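Local coordinates for aminopeptidase C (Lactobacillus rhamnosus, PDB 4K7C), which probably removes amino acids from the N termini of peptides, as a cysteine peptidase related to papain and bleomycin hydrolase, at residues 63-68 with 165-170; 96-101 with 158-163; 265-270 with 353-358; 272-277 with 294-299. One frame throughout, in Å; residues are numbered along the deposited sequence. Where two conformers were deposited one is given.

Overall arrangement
From the N terminus, the loop before helix 70-87 opens interaction 1, and the start of helix 96-117 opens interaction 2. Interaction 2 closes first, when 158-163 returns to that helix; 165-170 follows at once and closes interaction 1, so 2 nests inside 1. Together they tie both places to the loop before helix 170-192, and they touch through E162 and S167. Farther along, 265-270 opens interaction 3, the hairpin-like pairing of 272-277 with 294-299 forms interaction 4, and helix 351-356 finally closes 3 around it. N265 to L296 and A266 to N295 are the hydrogen bonds linking this second pair, which lies across the chain's centre from the first.

Interaction 1 of 4, residues 63-68 with 165-170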
loop_
_atom_site.group_PDB
_atom_site.type_symbol
_atom_site.label_atom_id
_atom_site.label_comp_id
_atom_site.label_asym_id
_atom_site.label_seq_id
_atom_site.Cartn_x
_atom_site.Cartn_y
_atom_site.Cartn_z
ATOM N N ASN A 63 11.648 17.028 12.037
ATOM C CA ASN A 63 12.040 16.016 11.065
ATOM C C ASN A 63 12.754 16.672 9.908
ATOM O O ASN A 63 12.155 17.441 9.122
ATOM C CB ASN A 63 10.791 15.293 10.518
ATOM C CG ASN A 63 11.156 14.100 9.667
ATOM O OD1 ASN A 63 12.314 13.870 9.344
ATOM N ND2 ASN A 63 10.150 13.339 9.288
ATOM N N GLN A 64 14.049 16.393 9.809
ATOM C CA GLN A 64 14.931 16.905 8.767
ATOM C C GLN A 64 14.785 16.259 7.406
ATOM O O GLN A 64 15.286 16.773 6.401
ATOM C CB GLN A 64 16.373 16.788 9.276
ATOM C CG GLN A 64 16.966 15.381 9.188
ATOM C CD GLN A 64 18.192 15.253 10.000
ATOM O OE1 GLN A 64 18.198 15.514 11.209
ATOM N NE2 GLN A 64 19.273 14.970 9.333
ATOM N N LYS A 65 14.072 15.142 7.361
ATOM C CA LYS A 65 13.852 14.426 6.115
ATOM C C LYS A 65 15.146 14.033 5.439
ATOM O O LYS A 65 16.116 13.710 6.145
ATOM C CB LYS A 65 12.849 15.207 5.269
ATOM C CG LYS A 65 11.550 15.304 6.050
ATOM C CD LYS A 65 10.395 15.783 5.192
ATOM C CE LYS A 65 9.076 15.802 5.972
ATOM N NZ LYS A 65 7.979 16.460 5.197
ATOM N N GLN A 66 15.214 14.115 4.115
ATOM C CA GLN A 66 16.338 13.620 3.408
ATOM C C GLN A 66 17.315 14.782 3.216
ATOM O O GLN A 66 17.639 15.227 2.106
ATOM C CB GLN A 66 15.907 12.964 2.089
ATOM C CG GLN A 66 14.974 11.797 2.313
ATOM C CD GLN A 66 14.435 11.268 1.001
ATOM O OE1 GLN A 66 13.387 11.706 0.506
ATOM N NE2 GLN A 66 15.102 10.304 0.464
ATOM N N SER A 67 17.898 15.154 4.345
ATOM C CA SER A 67 18.920 16.147 4.333
ATOM C C SER A 67 19.858 15.867 5.523
ATOM O O SER A 67 19.527 15.073 6.426
ATOM C CB SER A 67 18.306 17.567 4.499
ATOM O OG SER A 67 17.870 17.762 5.816
ATOM N N GLY A 68 21.059 16.435 5.453
ATOM C CA GLY A 68 22.068 16.268 6.555
ATOM C C GLY A 68 22.119 17.478 7.491
ATOM O O GLY A 68 23.215 17.929 7.875
ATOM N N SER A 165 13.869 20.995 -2.066
ATOM C CA SER A 165 15.285 20.756 -1.933
ATOM C C SER A 165 15.704 20.788 -0.462
ATOM O O SER A 165 16.645 20.164 -0.097
ATOM C CB SER A 165 16.084 21.765 -2.712
ATOM O OG SER A 165 15.904 21.632 -4.066
ATOM N N SER A 166 15.016 21.574 0.349
ATOM C CA SER A 166 15.451 21.677 1.748
ATOM C C SER A 166 15.222 20.366 2.463
ATOM O O SER A 166 15.985 20.022 3.353
ATOM C CB SER A 166 14.747 22.808 2.533
ATOM O OG SER A 166 13.334 22.712 2.613
ATOM N N SER A 167 14.173 19.650 2.073
ATOM C CA SER A 167 13.805 18.385 2.660
ATOM C C SER A 167 14.318 17.150 1.814
ATOM O O SER A 167 14.153 15.975 2.215
ATOM C CB SER A 167 12.285 18.382 2.936
ATOM O OG SER A 167 11.964 18.946 4.232
ATOM N N LYS A 168 15.019 17.406 0.701
ATOM C CA LYS A 168 15.628 16.397 -0.156
ATOM C C LYS A 168 16.745 17.075 -0.929
ATOM O O LYS A 168 16.529 17.534 -2.057
ATOM C CB LYS A 168 14.589 15.802 -1.083
ATOM C CG LYS A 168 14.945 14.602 -1.919
ATOM C CD LYS A 168 13.626 13.932 -2.361
ATOM C CE LYS A 168 13.845 12.941 -3.490
ATOM N NZ LYS A 168 15.225 12.382 -3.536
ATOM N N SER A 169 17.884 17.245 -0.237
ATOM C CA SER A 169 18.939 18.148 -0.690
ATOM C C SER A 169 19.929 17.569 -1.675
ATOM O O SER A 169 20.861 18.277 -2.124
ATOM C CB SER A 169 19.713 18.645 0.497
ATOM O OG SER A 169 20.193 17.544 1.292
ATOM N N ASN A 170 19.770 16.289 -2.013
ATOM C CA ASN A 170 20.778 15.646 -2.885
ATOM C C ASN A 170 21.048 16.373 -4.192
ATOM O O ASN A 170 22.199 16.602 -4.552
ATOM C CB ASN A 170 20.447 14.169 -3.115
ATOM C CG ASN A 170 20.706 13.297 -1.875
HETATM O O HOH W 1 11.986 18.988 6.967
HETATM O O HOH W 2 9.071 19.004 4.202
HETATM O O HOH W 3 12.098 14.022 1.486
#
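The carbonyl oxygen of S167 is gripped from two directions: Q66 N donates to S167 O at 2.9 Å, from above the carbonyl plane and with a bent N-H (139°), while a water donates a hydrogen bond to the same oxygen and another to Q66 OE1. From beyond K168, S169 N donates a straighter bond to Q66 O at 3.1 Å (157°), and K168 CA adds a C-H...O contact to that oxygen. Q66 and K168 thus form a single beta bridge, with Q66 central in an inverse gamma turn. Their side chains run side by side in the same direction, Q66 OE1 lying 3.6 Å from K168 CD. K65 CB lies 3.4 Å from S167 O; with CG anti to the carbonyl carbon (chi1 -61°), the extended lysine chain lays CD 3.7 Å from S167 OG. The S167 hydroxyl bonds to E162, and two waters donate to it, one also bound to N63 O and the other to K65 NZ. S67 lays its CB 3.6 Å from S166 O and 3.7 Å from S169 OG; its own OG bonds back to Q64 O, and S169 OG is held by D138. The amide of Q64 is fixed at both ends, NE2 to S67 O at 2.9 Å and OE1 to S386. Q64 stands six residues before C70, as the oxyanion-hole glutamine of papain does before its cysteine, and probably has that role here. The bridge joins the loops entering helices 70-87 and 170-192, with helix 96-117 against S166 and S169, and helix 197-219 against S165 and S166.

Interaction 2 of 4, residues 96-101 with 158-163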
loop_
_atom_site.group_PDB
_atom_site.type_symbol
_atom_site.label_atom_id
_atom_site.label_comp_id
_atom_site.label_asym_id
_atom_site.label_seq_id
_atom_site.Cartn_x
_atom_site.Cartn_y
_atom_site.Cartn_z
ATOM N N GLN A 96 14.271 25.682 9.908
ATOM C CA GLN A 96 15.565 25.070 9.512
ATOM C C GLN A 96 16.002 25.369 8.091
ATOM O O GLN A 96 17.151 25.226 7.804
ATOM C CB GLN A 96 15.498 23.552 9.755
ATOM C CG GLN A 96 14.930 23.202 11.103
ATOM C CD GLN A 96 13.473 22.953 11.120
ATOM O OE1 GLN A 96 12.735 23.255 10.166
ATOM N NE2 GLN A 96 12.979 22.482 12.302
ATOM N N ASN A 97 15.086 25.776 7.204
ATOM C CA ASN A 97 15.407 26.156 5.874
ATOM C C ASN A 97 16.190 27.517 5.915
ATOM O O ASN A 97 17.114 27.673 5.148
ATOM C CB ASN A 97 14.208 26.262 5.027
ATOM C CG ASN A 97 14.543 26.378 3.561
ATOM O OD1 ASN A 97 15.658 26.015 3.116
ATOM N ND2 ASN A 97 13.592 26.795 2.785
ATOM N N TYR A 98 15.803 28.410 6.814
ATOM C CA TYR A 98 16.452 29.722 6.986
ATOM C C TYR A 98 17.947 29.544 7.223
ATOM O O TYR A 98 18.746 30.131 6.495
ATOM C CB TYR A 98 15.746 30.577 8.073
ATOM C CG TYR A 98 16.239 32.013 8.125
ATOM C CD1 TYR A 98 15.809 32.993 7.222
ATOM C CD2 TYR A 98 17.185 32.365 9.055
ATOM C CE1 TYR A 98 16.291 34.306 7.299
ATOM C CE2 TYR A 98 17.717 33.664 9.088
ATOM C CZ TYR A 98 17.216 34.614 8.252
ATOM O OH TYR A 98 17.716 35.952 8.337
ATOM N N THR A 99 18.312 28.683 8.190
ATOM C CA THR A 99 19.716 28.440 8.487
ATOM C C THR A 99 20.364 27.705 7.362
ATOM O O THR A 99 21.531 27.939 7.053
ATOM C CB THR A 99 19.913 27.653 9.809
ATOM O OG1 THR A 99 18.912 26.600 9.890
ATOM C CG2 THR A 99 19.754 28.545 10.987
ATOM N N PHE A 100 19.580 26.902 6.609
ATOM C CA PHE A 100 20.142 26.085 5.529
ATOM C C PHE A 100 20.549 26.999 4.377
ATOM O O PHE A 100 21.631 26.859 3.717
ATOM C CB PHE A 100 19.103 25.085 5.038
ATOM C CG PHE A 100 19.650 23.927 4.200
ATOM C CD1 PHE A 100 20.782 23.211 4.556
ATOM C CD2 PHE A 100 18.927 23.476 3.088
ATOM C CE1 PHE A 100 21.189 22.127 3.843
ATOM C CE2 PHE A 100 19.326 22.363 2.344
ATOM C CZ PHE A 100 20.459 21.677 2.732
ATOM N N PHE A 101 19.689 27.946 4.084
ATOM C CA PHE A 101 20.007 28.914 3.030
ATOM C C PHE A 101 21.374 29.638 3.259
ATOM O O PHE A 101 22.227 29.625 2.408
ATOM C CB PHE A 101 18.811 29.915 2.852
ATOM C CG PHE A 101 19.031 30.929 1.706
ATOM C CD1 PHE A 101 18.399 30.831 0.485
ATOM C CD2 PHE A 101 19.932 31.964 1.887
ATOM C CE1 PHE A 101 18.630 31.784 -0.507
ATOM C CE2 PHE A 101 20.188 32.880 0.892
ATOM C CZ PHE A 101 19.586 32.761 -0.320
ATOM N N SER A 158 6.962 28.794 9.992
ATOM C CA SER A 158 5.901 29.279 9.114
ATOM C C SER A 158 6.316 30.402 8.214
ATOM O O SER A 158 5.710 30.596 7.214
ATOM C CB SER A 158 4.672 29.743 9.918
ATOM O OG SER A 158 4.999 30.855 10.732
ATOM N N VAL A 159 7.393 31.116 8.580
ATOM C CA VAL A 159 7.824 32.300 7.851
ATOM C C VAL A 159 8.826 32.003 6.738
ATOM O O VAL A 159 8.909 32.775 5.743
ATOM C CB VAL A 159 8.388 33.332 8.873
ATOM C CG1 VAL A 159 9.028 34.518 8.176
ATOM C CG2 VAL A 159 7.269 33.853 9.768
HETATM N N MSE A 160 9.549 30.903 6.856
HETATM C CA MSE A 160 10.388 30.371 5.791
HETATM C C MSE A 160 10.228 28.826 5.778
HETATM O O MSE A 160 11.041 28.100 6.379
HETATM C CB MSE A 160 11.863 30.681 5.838
HETATM C CG MSE A 160 12.353 30.422 4.462
HETATM SE SE MSE A 160 14.263 30.937 4.282
HETATM C CE MSE A 160 14.521 30.711 2.372
ATOM N N PRO A 161 9.132 28.373 5.185
ATOM C CA PRO A 161 8.821 26.952 5.139
ATOM C C PRO A 161 9.815 26.131 4.321
ATOM O O PRO A 161 10.625 26.662 3.475
ATOM C CB PRO A 161 7.438 26.901 4.457
ATOM C CG PRO A 161 6.909 28.264 4.393
ATOM C CD PRO A 161 8.114 29.179 4.502
ATOM N N GLU A 162 9.745 24.833 4.522
ATOM C CA GLU A 162 10.463 23.909 3.675
ATOM C C GLU A 162 10.055 23.998 2.184
ATOM O O GLU A 162 8.912 24.303 1.801
ATOM C CB GLU A 162 10.295 22.421 4.182
ATOM C CG GLU A 162 10.805 22.252 5.601
ATOM C CD GLU A 162 12.317 22.200 5.608
ATOM O OE1 GLU A 162 12.852 21.350 4.850
ATOM O OE2 GLU A 162 12.934 22.999 6.372
ATOM N N THR A 163 11.008 23.637 1.360
ATOM C CA THR A 163 10.826 23.418 -0.062
ATOM C C THR A 163 11.229 21.956 -0.415
ATOM O O THR A 163 11.567 21.167 0.451
ATOM C CB THR A 163 11.686 24.355 -0.873
ATOM O OG1 THR A 163 13.044 23.989 -0.676
ATOM C CG2 THR A 163 11.438 25.900 -0.494
HETATM O O HOH W 4 12.020 25.345 7.464
#
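With chi1 at -168°, N97 swings its CG to the far side of CB from the backbone N and reaches P161, while M160, a selenomethionine extended through all three torsions, runs across the first turn of the helix toward Y98. N97 ND2 donates to P161 O at 3.0 Å (148°), the acceptor slightly out of the amide plane; ND2 also bonds to L219 O, so both amide protons have a main-chain carbonyl. With an alanine in place of N97, the oxygens of P161 and L219 would probably be left without this donor and the tie between the loop and the helix loosened. M160 SE lies 3.7 Å from Y98 CA and 5.2 Å from the centroid of the Y98 ring, at its edge: a Met-aromatic contact at the start of helix 96-117. M160 CE continues to F101 CD1 at 4.3 Å and to N97 ND2 at 4.0 Å. A water accepts from N97 N at 3.1 Å and lies beside M160 O and the carboxylate of E162. That carboxylate stands near the amide of Q96, their planes 68° apart; E162 OE1 forms a salt bridge with R69 and bonds to S166, while Q96 OE1 accepts a hydrogen bond from K157 NZ.

Interaction 3 of 4, residues 265-270 with 353-358; sequences NAPTAD and ERLDYG
T268 meets the end of helix 351-356 with CB and its methyl branch. T268 CB stands 3.9 Å from D356 OD1; from there the CG2 methyl presses to 3.4 Å from the same oxygen and to 4.1 Å from L355 CB. The other branch, OG1, sits between the backbone N and the carbonyl carbon (chi1 54°), and from there donates a hydrogen bond to D270 OD1 at 2.7 Å, nearly along the C-O axis of that carboxylate. The side chains of T268 and D356 run antiparallel, methyl beside carboxylate. Next to them L355 lies across P267, its CD1 4.0 Å from P267 CD and 4.1 Å from A266 CB. The loop between strands 260-264 and 275-279 thus packs on the C-terminal end of the helix, which closes in a Schellman motif with G358 as its C-prime residue. Replacing T268 by an alanine would probably open a gap beside L355 CB and take one of the bonds from D270 OD1. Two waters complete the polar side: one accepts from A269 N and donates to D356 OD2, the other donates to both D270 OD1 and D356 OD1. L123 of a neighbouring subunit packs on D356. The direct touches are apolar or methyl-to-oxygen; D270 OD1 and D356 OD1, 4.9 Å apart, are bridged by water, which probably eases the repulsion of their like charges.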
loop_
_atom_site.group_PDB
_atom_site.type_symbol
_atom_site.label_atom_id
_atom_site.label_comp_id
_atom_site.label_asym_id
_atom_site.label_seq_id
_atom_site.Cartn_x
_atom_site.Cartn_y
_atom_site.Cartn_z
ATOM N N ASN A 265 35.359 15.165 23.782
ATOM C CA ASN A 265 36.081 14.131 24.496
ATOM C C ASN A 265 36.718 13.276 23.425
ATOM O O ASN A 265 36.057 12.378 22.861
ATOM C CB ASN A 265 35.168 13.290 25.357
ATOM C CG ASN A 265 35.888 12.170 26.002
ATOM O OD1 ASN A 265 35.581 10.998 25.801
ATOM N ND2 ASN A 265 36.890 12.528 26.840
ATOM N N ALA A 266 37.964 13.587 23.100
ATOM C CA ALA A 266 38.704 12.901 22.104
ATOM C C ALA A 266 40.032 12.427 22.791
ATOM O O ALA A 266 40.989 13.215 22.935
ATOM C CB ALA A 266 38.924 13.809 20.972
ATOM N N PRO A 267 40.041 11.203 23.318
ATOM C CA PRO A 267 41.078 10.788 24.243
ATOM C C PRO A 267 42.346 10.272 23.530
ATOM O O PRO A 267 42.868 9.208 23.841
ATOM C CB PRO A 267 40.410 9.698 25.039
ATOM C CG PRO A 267 39.442 9.065 24.044
ATOM C CD PRO A 267 38.880 10.264 23.327
ATOM N N THR A 268 42.823 11.032 22.601
ATOM C CA THR A 268 43.941 10.615 21.772
ATOM C C THR A 268 45.183 11.371 22.193
ATOM O O THR A 268 45.117 12.406 22.883
ATOM C CB THR A 268 43.625 10.772 20.286
ATOM O OG1 THR A 268 43.197 12.095 19.995
ATOM C CG2 THR A 268 42.546 9.726 19.850
ATOM N N ALA A 269 46.329 10.819 21.829
ATOM C CA ALA A 269 47.607 11.372 22.344
ATOM C C ALA A 269 47.906 12.800 21.845
ATOM O O ALA A 269 48.571 13.568 22.541
ATOM C CB ALA A 269 48.737 10.432 21.985
ATOM N N ASP A 270 47.446 13.148 20.658
ATOM C CA ASP A 270 47.673 14.488 20.107
ATOM C C ASP A 270 46.767 15.566 20.753
ATOM O O ASP A 270 46.862 16.729 20.380
ATOM C CB ASP A 270 47.436 14.482 18.582
ATOM C CG ASP A 270 45.962 14.152 18.190
ATOM O OD1 ASP A 270 45.356 13.211 18.802
ATOM O OD2 ASP A 270 45.421 14.795 17.217
ATOM N N GLU A 353 41.415 4.346 19.851
ATOM C CA GLU A 353 41.714 3.528 18.639
ATOM C C GLU A 353 40.644 3.765 17.561
ATOM O O GLU A 353 40.992 3.852 16.381
ATOM C CB GLU A 353 41.744 2.068 18.982
ATOM C CG GLU A 353 42.951 1.690 19.811
ATOM C CD GLU A 353 42.867 0.313 20.405
ATOM O OE1 GLU A 353 41.777 -0.307 20.508
ATOM O OE2 GLU A 353 43.921 -0.182 20.841
ATOM N N ARG A 354 39.340 3.827 17.925
ATOM C CA ARG A 354 38.344 4.063 16.877
ATOM C C ARG A 354 38.512 5.395 16.149
ATOM O O ARG A 354 38.391 5.469 14.963
ATOM C CB ARG A 354 36.938 3.989 17.425
ATOM C CG ARG A 354 36.525 2.655 17.965
ATOM C CD ARG A 354 35.004 2.617 18.128
ATOM N NE ARG A 354 34.543 1.584 19.030
ATOM C CZ ARG A 354 34.507 1.678 20.351
ATOM N NH1 ARG A 354 34.730 2.847 21.017
ATOM N NH2 ARG A 354 34.050 0.635 20.995
ATOM N N LEU A 355 38.937 6.443 16.871
ATOM C CA LEU A 355 39.245 7.722 16.214
ATOM C C LEU A 355 40.429 7.613 15.333
ATOM O O LEU A 355 40.387 8.088 14.210
ATOM C CB LEU A 355 39.486 8.867 17.282
ATOM C CG LEU A 355 38.179 9.232 18.081
ATOM C CD1 LEU A 355 38.367 10.074 19.318
ATOM C CD2 LEU A 355 37.224 9.981 17.159
ATOM N N ASP A 356 41.553 7.146 15.915
ATOM C CA ASP A 356 42.817 7.097 15.239
ATOM C C ASP A 356 42.727 6.221 14.003
ATOM O O ASP A 356 43.460 6.436 13.028
ATOM C CB ASP A 356 43.961 6.601 16.160
ATOM C CG ASP A 356 44.451 7.647 17.152
ATOM O OD1 ASP A 356 44.180 8.842 16.987
ATOM O OD2 ASP A 356 45.037 7.224 18.114
ATOM N N TYR A 357 41.922 5.143 14.064
ATOM C CA TYR A 357 41.913 4.177 12.965
ATOM C C TYR A 357 40.705 4.362 12.073
ATOM O O TYR A 357 40.498 3.544 11.195
ATOM C CB TYR A 357 41.991 2.719 13.494
ATOM C CG TYR A 357 43.424 2.346 13.826
ATOM C CD1 TYR A 357 44.191 1.520 12.943
ATOM C CD2 TYR A 357 44.030 2.858 14.948
ATOM C CE1 TYR A 357 45.483 1.243 13.235
ATOM C CE2 TYR A 357 45.356 2.600 15.211
ATOM C CZ TYR A 357 46.066 1.758 14.365
ATOM O OH TYR A 357 47.396 1.431 14.602
ATOM N N GLY A 358 39.962 5.486 12.194
ATOM C CA GLY A 358 38.921 5.754 11.171
ATOM C C GLY A 358 37.607 4.997 11.304
ATOM O O GLY A 358 36.732 5.034 10.415
HETATM O O HOH W 5 46.088 8.353 20.542
HETATM O O HOH W 6 45.918 10.653 17.392
#

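Interaction 4 of 4, residues 272-277 with 294-299; sequences PYKHLY and LNLDID
L276 and L294 face each other as an antiparallel non-hydrogen-bonded pair with CA atoms 4.6 Å apart, and past them K274 N donates to N295 O at 2.7 Å and N295 N to H275 O at 3.2 Å. L276 CD2 packs on L294 CB at 3.8 Å, and L294 CD1 lies near H275 O. Before the strand, Y273 lays its ring along the chain leaving 294-295: D297 N stands 3.5 Å above one face, offset toward the rim, and in the conformer given D297 CB makes a CH-pi contact 4.3 Å from the centroid of the Y273 ring. Y273 CD1 also nears N295 ND2 at 3.5 Å, ring and amide planes 57° apart. N295, its CG anti to the backbone N (chi1 -157°), sets CB 3.7 Å from Y277 CE2, while its OD1 accepts from A266 N. A water links Y273 OH to I298 N, at the first turn of helix 298-310, for which D297 is the N-cap residue. L294 and L296 bond through their backbones to strand 260-264 and L276 to T434, while helix 420-429 lies against K274, L294 and L296.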
loop_
_atom_site.group_PDB
_atom_site.type_symbol
_atom_site.label_atom_id
_atom_site.label_comp_id
_atom_site.label_asym_id
_atom_site.label_seq_id
_atom_site.Cartn_x
_atom_site.Cartn_y
_atom_site.Cartn_z
ATOM N N PRO A 272 45.849 16.641 24.361
ATOM C CA PRO A 272 45.716 16.710 25.785
ATOM C C PRO A 272 44.507 17.536 26.221
ATOM O O PRO A 272 44.105 18.499 25.527
ATOM C CB PRO A 272 47.027 17.402 26.249
ATOM C CG PRO A 272 47.651 17.966 25.032
ATOM C CD PRO A 272 47.160 17.134 23.886
ATOM N N TYR A 273 44.012 17.170 27.379
ATOM C CA TYR A 273 42.814 17.749 27.969
ATOM C C TYR A 273 43.062 19.177 28.482
ATOM O O TYR A 273 44.220 19.611 28.698
ATOM C CB TYR A 273 42.306 16.895 29.063
ATOM C CG TYR A 273 41.849 15.500 28.659
ATOM C CD1 TYR A 273 40.978 15.311 27.576
ATOM C CD2 TYR A 273 42.236 14.351 29.412
ATOM C CE1 TYR A 273 40.535 14.042 27.207
ATOM C CE2 TYR A 273 41.806 13.079 29.035
ATOM C CZ TYR A 273 40.953 12.945 27.923
ATOM O OH TYR A 273 40.456 11.751 27.519
ATOM N N LYS A 274 41.980 19.906 28.677
ATOM C CA LYS A 274 42.087 21.332 29.186
ATOM C C LYS A 274 42.854 22.249 28.257
ATOM O O LYS A 274 43.599 23.111 28.688
ATOM C CB LYS A 274 42.744 21.355 30.578
ATOM C CG LYS A 274 42.075 20.459 31.560
ATOM C CD LYS A 274 42.794 20.480 32.884
ATOM C CE LYS A 274 41.917 20.038 34.028
ATOM N NZ LYS A 274 42.808 20.064 35.254
ATOM N N HIS A 275 42.606 22.116 26.964
ATOM C CA HIS A 275 43.045 23.046 25.991
ATOM C C HIS A 275 41.971 23.204 24.924
ATOM O O HIS A 275 41.132 22.332 24.717
ATOM C CB HIS A 275 44.352 22.573 25.301
ATOM C CG HIS A 275 45.523 22.419 26.252
ATOM N ND1 HIS A 275 46.185 23.514 26.803
ATOM C CD2 HIS A 275 46.044 21.328 26.854
ATOM C CE1 HIS A 275 47.105 23.093 27.657
ATOM N NE2 HIS A 275 47.047 21.773 27.712
ATOM N N LEU A 276 42.105 24.283 24.182
ATOM C CA LEU A 276 41.308 24.513 23.019
ATOM C C LEU A 276 41.899 24.097 21.722
ATOM O O LEU A 276 43.122 24.265 21.438
ATOM C CB LEU A 276 40.987 25.987 22.864
ATOM C CG LEU A 276 40.045 26.568 23.857
ATOM C CD1 LEU A 276 39.862 28.051 23.503
ATOM C CD2 LEU A 276 38.678 25.883 23.890
ATOM N N TYR A 277 40.997 23.596 20.876
ATOM C CA TYR A 277 41.337 23.101 19.560
ATOM C C TYR A 277 40.480 23.687 18.485
ATOM O O TYR A 277 39.309 23.991 18.725
ATOM C CB TYR A 277 41.206 21.521 19.517
ATOM C CG TYR A 277 42.101 20.844 20.482
ATOM C CD1 TYR A 277 43.356 20.412 20.074
ATOM C CD2 TYR A 277 41.749 20.686 21.796
ATOM C CE1 TYR A 277 44.238 19.841 20.980
ATOM C CE2 TYR A 277 42.612 20.126 22.723
ATOM C CZ TYR A 277 43.867 19.684 22.281
ATOM O OH TYR A 277 44.704 19.184 23.256
ATOM N N LEU A 294 36.932 22.627 23.440
ATOM C CA LEU A 294 37.640 22.351 24.695
ATOM C C LEU A 294 37.571 20.836 24.979
ATOM O O LEU A 294 36.479 20.286 25.256
ATOM C CB LEU A 294 36.989 23.124 25.836
ATOM C CG LEU A 294 37.413 22.938 27.262
ATOM C CD1 LEU A 294 38.858 23.386 27.328
ATOM C CD2 LEU A 294 36.529 23.708 28.192
ATOM N N ASN A 295 38.729 20.185 24.916
ATOM C CA ASN A 295 38.813 18.770 25.195
ATOM C C ASN A 295 38.913 18.483 26.661
ATOM O O ASN A 295 39.816 19.006 27.338
ATOM C CB ASN A 295 40.034 18.191 24.516
ATOM C CG ASN A 295 39.889 16.698 24.291
ATOM O OD1 ASN A 295 38.765 16.161 24.259
ATOM N ND2 ASN A 295 40.983 16.021 24.160
ATOM N N LEU A 296 37.989 17.668 27.177
ATOM C CA LEU A 296 37.949 17.265 28.567
ATOM C C LEU A 296 37.743 15.760 28.678
ATOM O O LEU A 296 37.146 15.129 27.774
ATOM C CB LEU A 296 36.792 17.946 29.267
ATOM C CG LEU A 296 36.846 19.480 29.278
ATOM C CD1 LEU A 296 35.593 19.980 29.935
ATOM C CD2 LEU A 296 38.095 19.972 30.057
ATOM N N ASP A 297 38.187 15.215 29.808
ATOM C CA ASP A 297 37.963 13.812 30.149
ATOM C C ASP A 297 36.462 13.521 30.255
ATOM O O ASP A 297 35.656 14.402 30.543
ATOM C CB ASP A 297 38.637 13.470 31.474
ATOM C CG ASP A 297 37.949 14.091 32.631
ATOM O OD1 ASP A 297 38.122 15.305 32.819
ATOM O OD2 ASP A 297 37.234 13.376 33.352
ATOM N N ILE A 298 36.108 12.270 30.073
ATOM C CA ILE A 298 34.700 11.856 29.950
ATOM C C ILE A 298 33.957 12.040 31.229
ATOM O O ILE A 298 32.838 12.446 31.167
ATOM C CB ILE A 298 34.550 10.380 29.403
ATOM C CG1 ILE A 298 33.102 10.040 28.966
ATOM C CG2 ILE A 298 35.022 9.385 30.451
ATOM C CD1 ILE A 298 32.584 11.005 27.900
ATOM N N ASP A 299 34.550 11.857 32.401
ATOM C CA ASP A 299 33.779 12.123 33.640
ATOM C C ASP A 299 33.331 13.599 33.810
ATOM O O ASP A 299 32.192 13.894 34.208
ATOM C CB ASP A 299 34.616 11.685 34.880
ATOM C CG ASP A 299 34.742 10.148 34.974
ATOM O OD1 ASP A 299 33.856 9.425 34.494
ATOM O OD2 ASP A 299 35.730 9.692 35.521
HETATM O O HOH W 7 38.225 10.671 28.923
#